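Local coordinates for protein VP1 (Merkel cell polyomavirus, PDB 4FMH) that forms the pentamers that build the Merkel cell polyomavirus capsid and binds sialylated glycans through a site required for infection, at residues B[103-116]-B[262-274]. Numbering follows the deposited sequence.
Sequences GISSLINVHYWDMK and LFKTSGKMALHGL. With SIA (N-acetyl-alpha-neuraminic acid), chain U.
Leu262 CD2 sits over one face of the Tyr112 ring, 4.3 Å from its centroid, a CH-pi contact in which the two side chains cross at about a right angle. The backbone N of Asp114 also lies over a face of that ring, displaced toward the rim. At the His272 ring the approach is edge-on: Leu107 CD2 lies in the ring plane, 3.9 Å from His272 CD2, and a water in the same plane links His272 NE2 to Ser106 OG. On its other nitrogen, ND1, His272 bonds to Thr47 O. Next door, Leu107 and Leu274 meet tip to tip.

The 103-116 loop packs along the hairpin of strands 250-263 and 269-287 of the VP1 jelly roll, and its 114-116 end meets the 264-267 turn, which contributes to the sialic acid site. A single beta bridge joins Met115 to Lys264, with Lys116 N donating to Phe263 O (2.8 Å, 166°) and Thr265 N to Asp114 O (2.8 Å). Thr265 OG1 adds a 2.7 Å bond to Asp114 OD1, coming in from above the carboxylate plane. Asp114 swings its carboxylate away from its own N (chi1 -159°) toward the hairpin turn, where OD2 accepts from a water that bonds to Ser266 N and sialic acid O1A. Ser266 OG grips that same oxygen directly at 2.5 Å. Extended beyond CG, Lys264 donates from NZ to sialic acid O4 (3.0 Å) while salt-bridged to Asp51.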
loop_
_atom_site.group_PDB
_atom_site.type_symbol
_atom_site.label_atom_id
_atom_site.label_comp_id
_atom_site.label_asym_id
_atom_site.label_seq_id
_atom_site.Cartn_x
_atom_site.Cartn_y
_atom_site.Cartn_z
ATOM N N GLY B 103 21.826 3.907 7.466
ATOM C CA GLY B 103 21.556 3.794 8.901
ATOM C C GLY B 103 20.114 3.474 9.245
ATOM O O GLY B 103 19.652 3.727 10.370
ATOM N N ILE B 104 19.396 2.898 8.286
ATOM C CA ILE B 104 18.000 2.545 8.518
ATOM C C ILE B 104 17.856 1.563 9.694
ATOM O O ILE B 104 16.965 1.721 10.540
ATOM C CB ILE B 104 17.315 2.019 7.225
ATOM C CG1 ILE B 104 17.008 3.186 6.275
ATOM C CG2 ILE B 104 16.024 1.302 7.564
ATOM C CD1 ILE B 104 16.787 2.758 4.812
ATOM N N SER B 105 18.758 0.582 9.759
ATOM C CA SER B 105 18.750 -0.432 10.812
ATOM C C SER B 105 18.850 0.145 12.235
ATOM O O SER B 105 18.352 -0.458 13.182
ATOM C CB SER B 105 19.878 -1.447 10.586
ATOM O OG SER B 105 21.140 -0.836 10.759
ATOM N N SER B 106 19.480 1.311 12.378
ATOM C CA SER B 106 19.586 1.965 13.683
ATOM C C SER B 106 18.222 2.235 14.315
ATOM O O SER B 106 18.126 2.395 15.527
ATOM C CB SER B 106 20.366 3.283 13.575
ATOM O OG SER B 106 19.551 4.308 13.025
ATOM N N LEU B 107 17.174 2.303 13.492
ATOM C CA LEU B 107 15.841 2.627 13.995
ATOM C C LEU B 107 15.113 1.471 14.700
ATOM O O LEU B 107 14.006 1.660 15.217
ATOM C CB LEU B 107 14.961 3.252 12.899
ATOM C CG LEU B 107 15.516 4.502 12.187
ATOM C CD1 LEU B 107 14.534 5.021 11.124
ATOM C CD2 LEU B 107 15.884 5.606 13.189
ATOM N N ILE B 108 15.727 0.289 14.750
ATOM C CA ILE B 108 15.150 -0.802 15.562
ATOM C C ILE B 108 15.418 -0.614 17.064
ATOM O O ILE B 108 14.876 -1.351 17.888
ATOM C CB ILE B 108 15.605 -2.223 15.136
ATOM C CG1 ILE B 108 17.053 -2.489 15.550
ATOM C CG2 ILE B 108 15.365 -2.465 13.635
ATOM C CD1 ILE B 108 17.342 -3.981 15.804
ATOM N N ASN B 109 16.262 0.359 17.406
ATOM C CA ASN B 109 16.565 0.670 18.803
ATOM C C ASN B 109 15.315 1.177 19.536
ATOM O O ASN B 109 14.825 2.270 19.261
ATOM C CB ASN B 109 17.715 1.688 18.889
ATOM C CG ASN B 109 18.148 1.972 20.322
ATOM O OD1 ASN B 109 17.388 1.772 21.278
ATOM N ND2 ASN B 109 19.377 2.451 20.475
ATOM N N VAL B 110 14.792 0.363 20.452
ATOM C CA VAL B 110 13.613 0.745 21.248
ATOM C C VAL B 110 13.950 0.848 22.736
ATOM O O VAL B 110 13.097 0.643 23.600
ATOM C CB VAL B 110 12.405 -0.206 21.016
ATOM C CG1 VAL B 110 11.840 -0.040 19.579
ATOM C CG2 VAL B 110 12.777 -1.670 21.324
ATOM N N HIS B 111 15.200 1.196 23.021
ATOM C CA HIS B 111 15.702 1.225 24.390
ATOM C C HIS B 111 16.623 2.423 24.619
ATOM O O HIS B 111 17.560 2.354 25.423
ATOM C CB HIS B 111 16.408 -0.092 24.739
ATOM C CG HIS B 111 17.482 -0.466 23.771
ATOM N ND1 HIS B 111 18.765 0.034 23.856
ATOM C CD2 HIS B 111 17.457 -1.255 22.671
ATOM C CE1 HIS B 111 19.487 -0.446 22.859
ATOM N NE2 HIS B 111 18.716 -1.227 22.123
ATOM N N TYR B 112 16.338 3.526 23.924
ATOM C CA TYR B 112 16.968 4.809 24.228
ATOM C C TYR B 112 16.676 5.114 25.701
ATOM O O TYR B 112 15.553 4.926 26.153
ATOM C CB TYR B 112 16.430 5.910 23.305
ATOM C CG TYR B 112 16.762 7.307 23.769
ATOM C CD1 TYR B 112 18.092 7.725 23.897
ATOM C CD2 TYR B 112 15.754 8.205 24.098
ATOM C CE1 TYR B 112 18.402 9.007 24.341
ATOM C CE2 TYR B 112 16.056 9.490 24.533
ATOM C CZ TYR B 112 17.381 9.880 24.660
ATOM O OH TYR B 112 17.684 11.147 25.096
ATOM N N TRP B 113 17.683 5.552 26.454
ATOM C CA TRP B 113 17.545 5.593 27.914
ATOM C C TRP B 113 16.364 6.433 28.384
ATOM O O TRP B 113 15.730 6.102 29.393
ATOM C CB TRP B 113 18.854 6.016 28.614
ATOM C CG TRP B 113 19.237 7.462 28.461
ATOM C CD1 TRP B 113 20.104 7.982 27.547
ATOM C CD2 TRP B 113 18.781 8.568 29.257
ATOM N NE1 TRP B 113 20.216 9.343 27.717
ATOM C CE2 TRP B 113 19.418 9.730 28.761
ATOM C CE3 TRP B 113 17.897 8.691 30.342
ATOM C CZ2 TRP B 113 19.193 11.008 29.304
ATOM C CZ3 TRP B 113 17.677 9.966 30.891
ATOM C CH2 TRP B 113 18.325 11.105 30.365
ATOM N N ASP B 114 16.062 7.494 27.634
ATOM C CA ASP B 114 14.985 8.418 27.985
ATOM C C ASP B 114 13.791 8.293 27.039
ATOM O O ASP B 114 13.078 9.267 26.805
ATOM C CB ASP B 114 15.503 9.863 27.990
ATOM C CG ASP B 114 14.636 10.803 28.812
ATOM O OD1 ASP B 114 13.951 10.340 29.746
ATOM O OD2 ASP B 114 14.649 12.015 28.528
ATOM N N MET B 115 13.571 7.091 26.512
ATOM C CA MET B 115 12.485 6.859 25.562
ATOM C C MET B 115 11.158 6.699 26.287
ATOM O O MET B 115 11.072 5.953 27.263
ATOM C CB MET B 115 12.755 5.590 24.756
ATOM C CG MET B 115 12.413 5.704 23.273
ATOM S SD MET B 115 13.135 4.342 22.337
ATOM C CE MET B 115 13.340 5.100 20.721
ATOM N N LYS B 116 10.128 7.396 25.815
ATOM C CA LYS B 116 8.763 7.164 26.302
ATOM C C LYS B 116 8.358 5.725 25.979
ATOM O O LYS B 116 8.610 5.234 24.873
ATOM C CB LYS B 116 7.785 8.152 25.662
ATOM C CG LYS B 116 6.338 8.011 26.132
ATOM C CD LYS B 116 5.482 9.179 25.667
ATOM C CE LYS B 116 4.017 9.003 26.057
ATOM N NZ LYS B 116 3.803 8.993 27.544
ATOM N N LEU B 262 11.707 11.124 17.912
ATOM C CA LEU B 262 12.181 10.484 19.126
ATOM C C LEU B 262 11.229 10.911 20.238
ATOM O O LEU B 262 11.082 12.109 20.520
ATOM C CB LEU B 262 13.610 10.915 19.453
ATOM C CG LEU B 262 14.275 10.277 20.686
ATOM C CD1 LEU B 262 14.501 8.770 20.507
ATOM C CD2 LEU B 262 15.577 10.988 21.026
ATOM N N PHE B 263 10.561 9.935 20.836
ATOM C CA PHE B 263 9.596 10.185 21.905
ATOM C C PHE B 263 10.285 10.072 23.250
ATOM O O PHE B 263 10.731 8.988 23.631
ATOM C CB PHE B 263 8.464 9.159 21.832
ATOM C CG PHE B 263 7.510 9.391 20.689
ATOM C CD1 PHE B 263 7.794 8.913 19.418
ATOM C CD2 PHE B 263 6.329 10.087 20.893
ATOM C CE1 PHE B 263 6.908 9.126 18.352
ATOM C CE2 PHE B 263 5.432 10.309 19.835
ATOM C CZ PHE B 263 5.730 9.829 18.564
ATOM N N LYS B 264 10.366 11.193 23.960
ATOM C CA LYS B 264 11.068 11.248 25.239
ATOM C C LYS B 264 10.099 11.033 26.409
ATOM O O LYS B 264 8.924 11.385 26.315
ATOM C CB LYS B 264 11.799 12.588 25.385
ATOM C CG LYS B 264 12.758 12.889 24.233
ATOM C CD LYS B 264 13.353 14.282 24.359
ATOM C CE LYS B 264 14.375 14.529 23.255
ATOM N NZ LYS B 264 14.832 15.947 23.227
ATOM N N THR B 265 10.608 10.455 27.497
ATOM C CA THR B 265 9.814 10.111 28.685
ATOM C C THR B 265 8.823 11.200 29.123
ATOM O O THR B 265 7.672 10.906 29.421
ATOM C CB THR B 265 10.738 9.746 29.883
ATOM O OG1 THR B 265 11.716 8.789 29.460
ATOM C CG2 THR B 265 9.935 9.156 31.061
ATOM N N SER B 266 9.285 12.448 29.155
ATOM C CA SER B 266 8.489 13.580 29.634
ATOM C C SER B 266 7.285 13.911 28.746
ATOM O O SER B 266 6.369 14.613 29.183
ATOM C CB SER B 266 9.377 14.814 29.710
ATOM O OG SER B 266 9.869 15.100 28.413
ATOM N N GLY B 267 7.301 13.421 27.504
ATOM C CA GLY B 267 6.291 13.776 26.515
ATOM C C GLY B 267 6.875 14.608 25.384
ATOM O O GLY B 267 6.272 14.724 24.319
ATOM N N LYS B 268 8.052 15.183 25.618
ATOM C CA LYS B 268 8.741 15.975 24.605
ATOM C C LYS B 268 9.051 15.112 23.387
ATOM O O LYS B 268 9.289 13.903 23.509
ATOM C CB LYS B 268 10.038 16.584 25.159
ATOM C CG LYS B 268 9.867 17.463 26.400
ATOM C CD LYS B 268 9.316 18.837 26.080
ATOM C CE LYS B 268 9.080 19.652 27.359
ATOM N NZ LYS B 268 10.340 20.138 27.989
ATOM N N MET B 269 9.023 15.741 22.214
ATOM C CA MET B 269 9.317 15.062 20.960
ATOM C C MET B 269 10.276 15.872 20.097
ATOM O O MET B 269 10.136 17.093 19.977
ATOM C CB MET B 269 8.025 14.812 20.183
ATOM C CG MET B 269 7.024 13.917 20.935
ATOM S SD MET B 269 5.344 14.091 20.355
ATOM C CE MET B 269 5.507 13.639 18.626
ATOM N N ALA B 270 11.228 15.174 19.483
ATOM C CA ALA B 270 12.182 15.778 18.559
ATOM C C ALA B 270 12.207 14.992 17.245
ATOM O O ALA B 270 12.126 13.764 17.253
ATOM C CB ALA B 270 13.575 15.804 19.184
ATOM N N LEU B 271 12.313 15.693 16.119
ATOM C CA LEU B 271 12.457 15.009 14.830
ATOM C C LEU B 271 13.889 14.504 14.621
ATOM O O LEU B 271 14.835 15.005 15.240
ATOM C CB LEU B 271 12.000 15.901 13.670
ATOM C CG LEU B 271 10.491 16.072 13.480
ATOM C CD1 LEU B 271 10.223 17.224 12.536
ATOM C CD2 LEU B 271 9.831 14.768 12.968
ATOM N N HIS B 272 14.031 13.503 13.756
ATOM C CA HIS B 272 15.301 12.820 13.525
ATOM C C HIS B 272 15.446 12.602 12.025
ATOM O O HIS B 272 14.457 12.363 11.326
ATOM C CB HIS B 272 15.290 11.478 14.271
ATOM C CG HIS B 272 16.557 10.678 14.159
ATOM N ND1 HIS B 272 17.815 11.231 14.271
ATOM C CD2 HIS B 272 16.750 9.346 14.004
ATOM C CE1 HIS B 272 18.725 10.282 14.154
ATOM N NE2 HIS B 272 18.105 9.127 13.992
ATOM N N GLY B 273 16.676 12.705 11.533
ATOM C CA GLY B 273 16.957 12.439 10.126
ATOM C C GLY B 273 18.083 11.437 9.969
ATOM O O GLY B 273 18.822 11.175 10.918
ATOM N N LEU B 274 18.207 10.872 8.767
ATOM C CA LEU B 274 19.306 9.958 8.445
ATOM C C LEU B 274 20.116 10.481 7.252
ATOM O O LEU B 274 19.596 11.281 6.465
ATOM C CB LEU B 274 18.759 8.550 8.156
ATOM C CG LEU B 274 18.195 7.770 9.348
ATOM C CD1 LEU B 274 17.564 6.469 8.845
ATOM C CD2 LEU B 274 19.299 7.459 10.365
HETATM C C1 SIA U . 12.791 16.786 28.949
HETATM C C2 SIA U . 14.294 16.816 29.239
HETATM C C3 SIA U . 15.023 15.925 28.215
HETATM C C4 SIA U . 15.159 16.544 26.820
HETATM C C5 SIA U . 15.704 17.969 26.891
HETATM C C6 SIA U . 14.936 18.829 27.903
HETATM C C7 SIA U . 15.627 20.195 28.073
HETATM C C8 SIA U . 14.756 21.277 28.728
HETATM C C9 SIA U . 14.588 21.102 30.234
HETATM C C10 SIA U . 16.772 18.934 24.900
HETATM C C11 SIA U . 16.547 19.491 23.530
HETATM N N5 SIA U . 15.673 18.541 25.553
HETATM O O1A SIA U . 12.285 15.746 28.462
HETATM O O1B SIA U . 12.084 17.790 29.215
HETATM O O4 SIA U . 16.041 15.759 25.995
HETATM O O6 SIA U . 14.821 18.162 29.179
HETATM O O7 SIA U . 16.860 20.030 28.786
HETATM O O8 SIA U . 15.317 22.578 28.489
HETATM O O9 SIA U . 13.322 20.482 30.471
HETATM O O10 SIA U . 17.893 18.856 25.376
HETATM O O HOH W 1 19.452 6.828 14.121
HETATM O O HOH W 2 12.353 13.080 29.200
HETATM O O HOH W 3 11.458 6.172 29.883
HETATM O O HOH W 4 4.835 11.415 28.499
#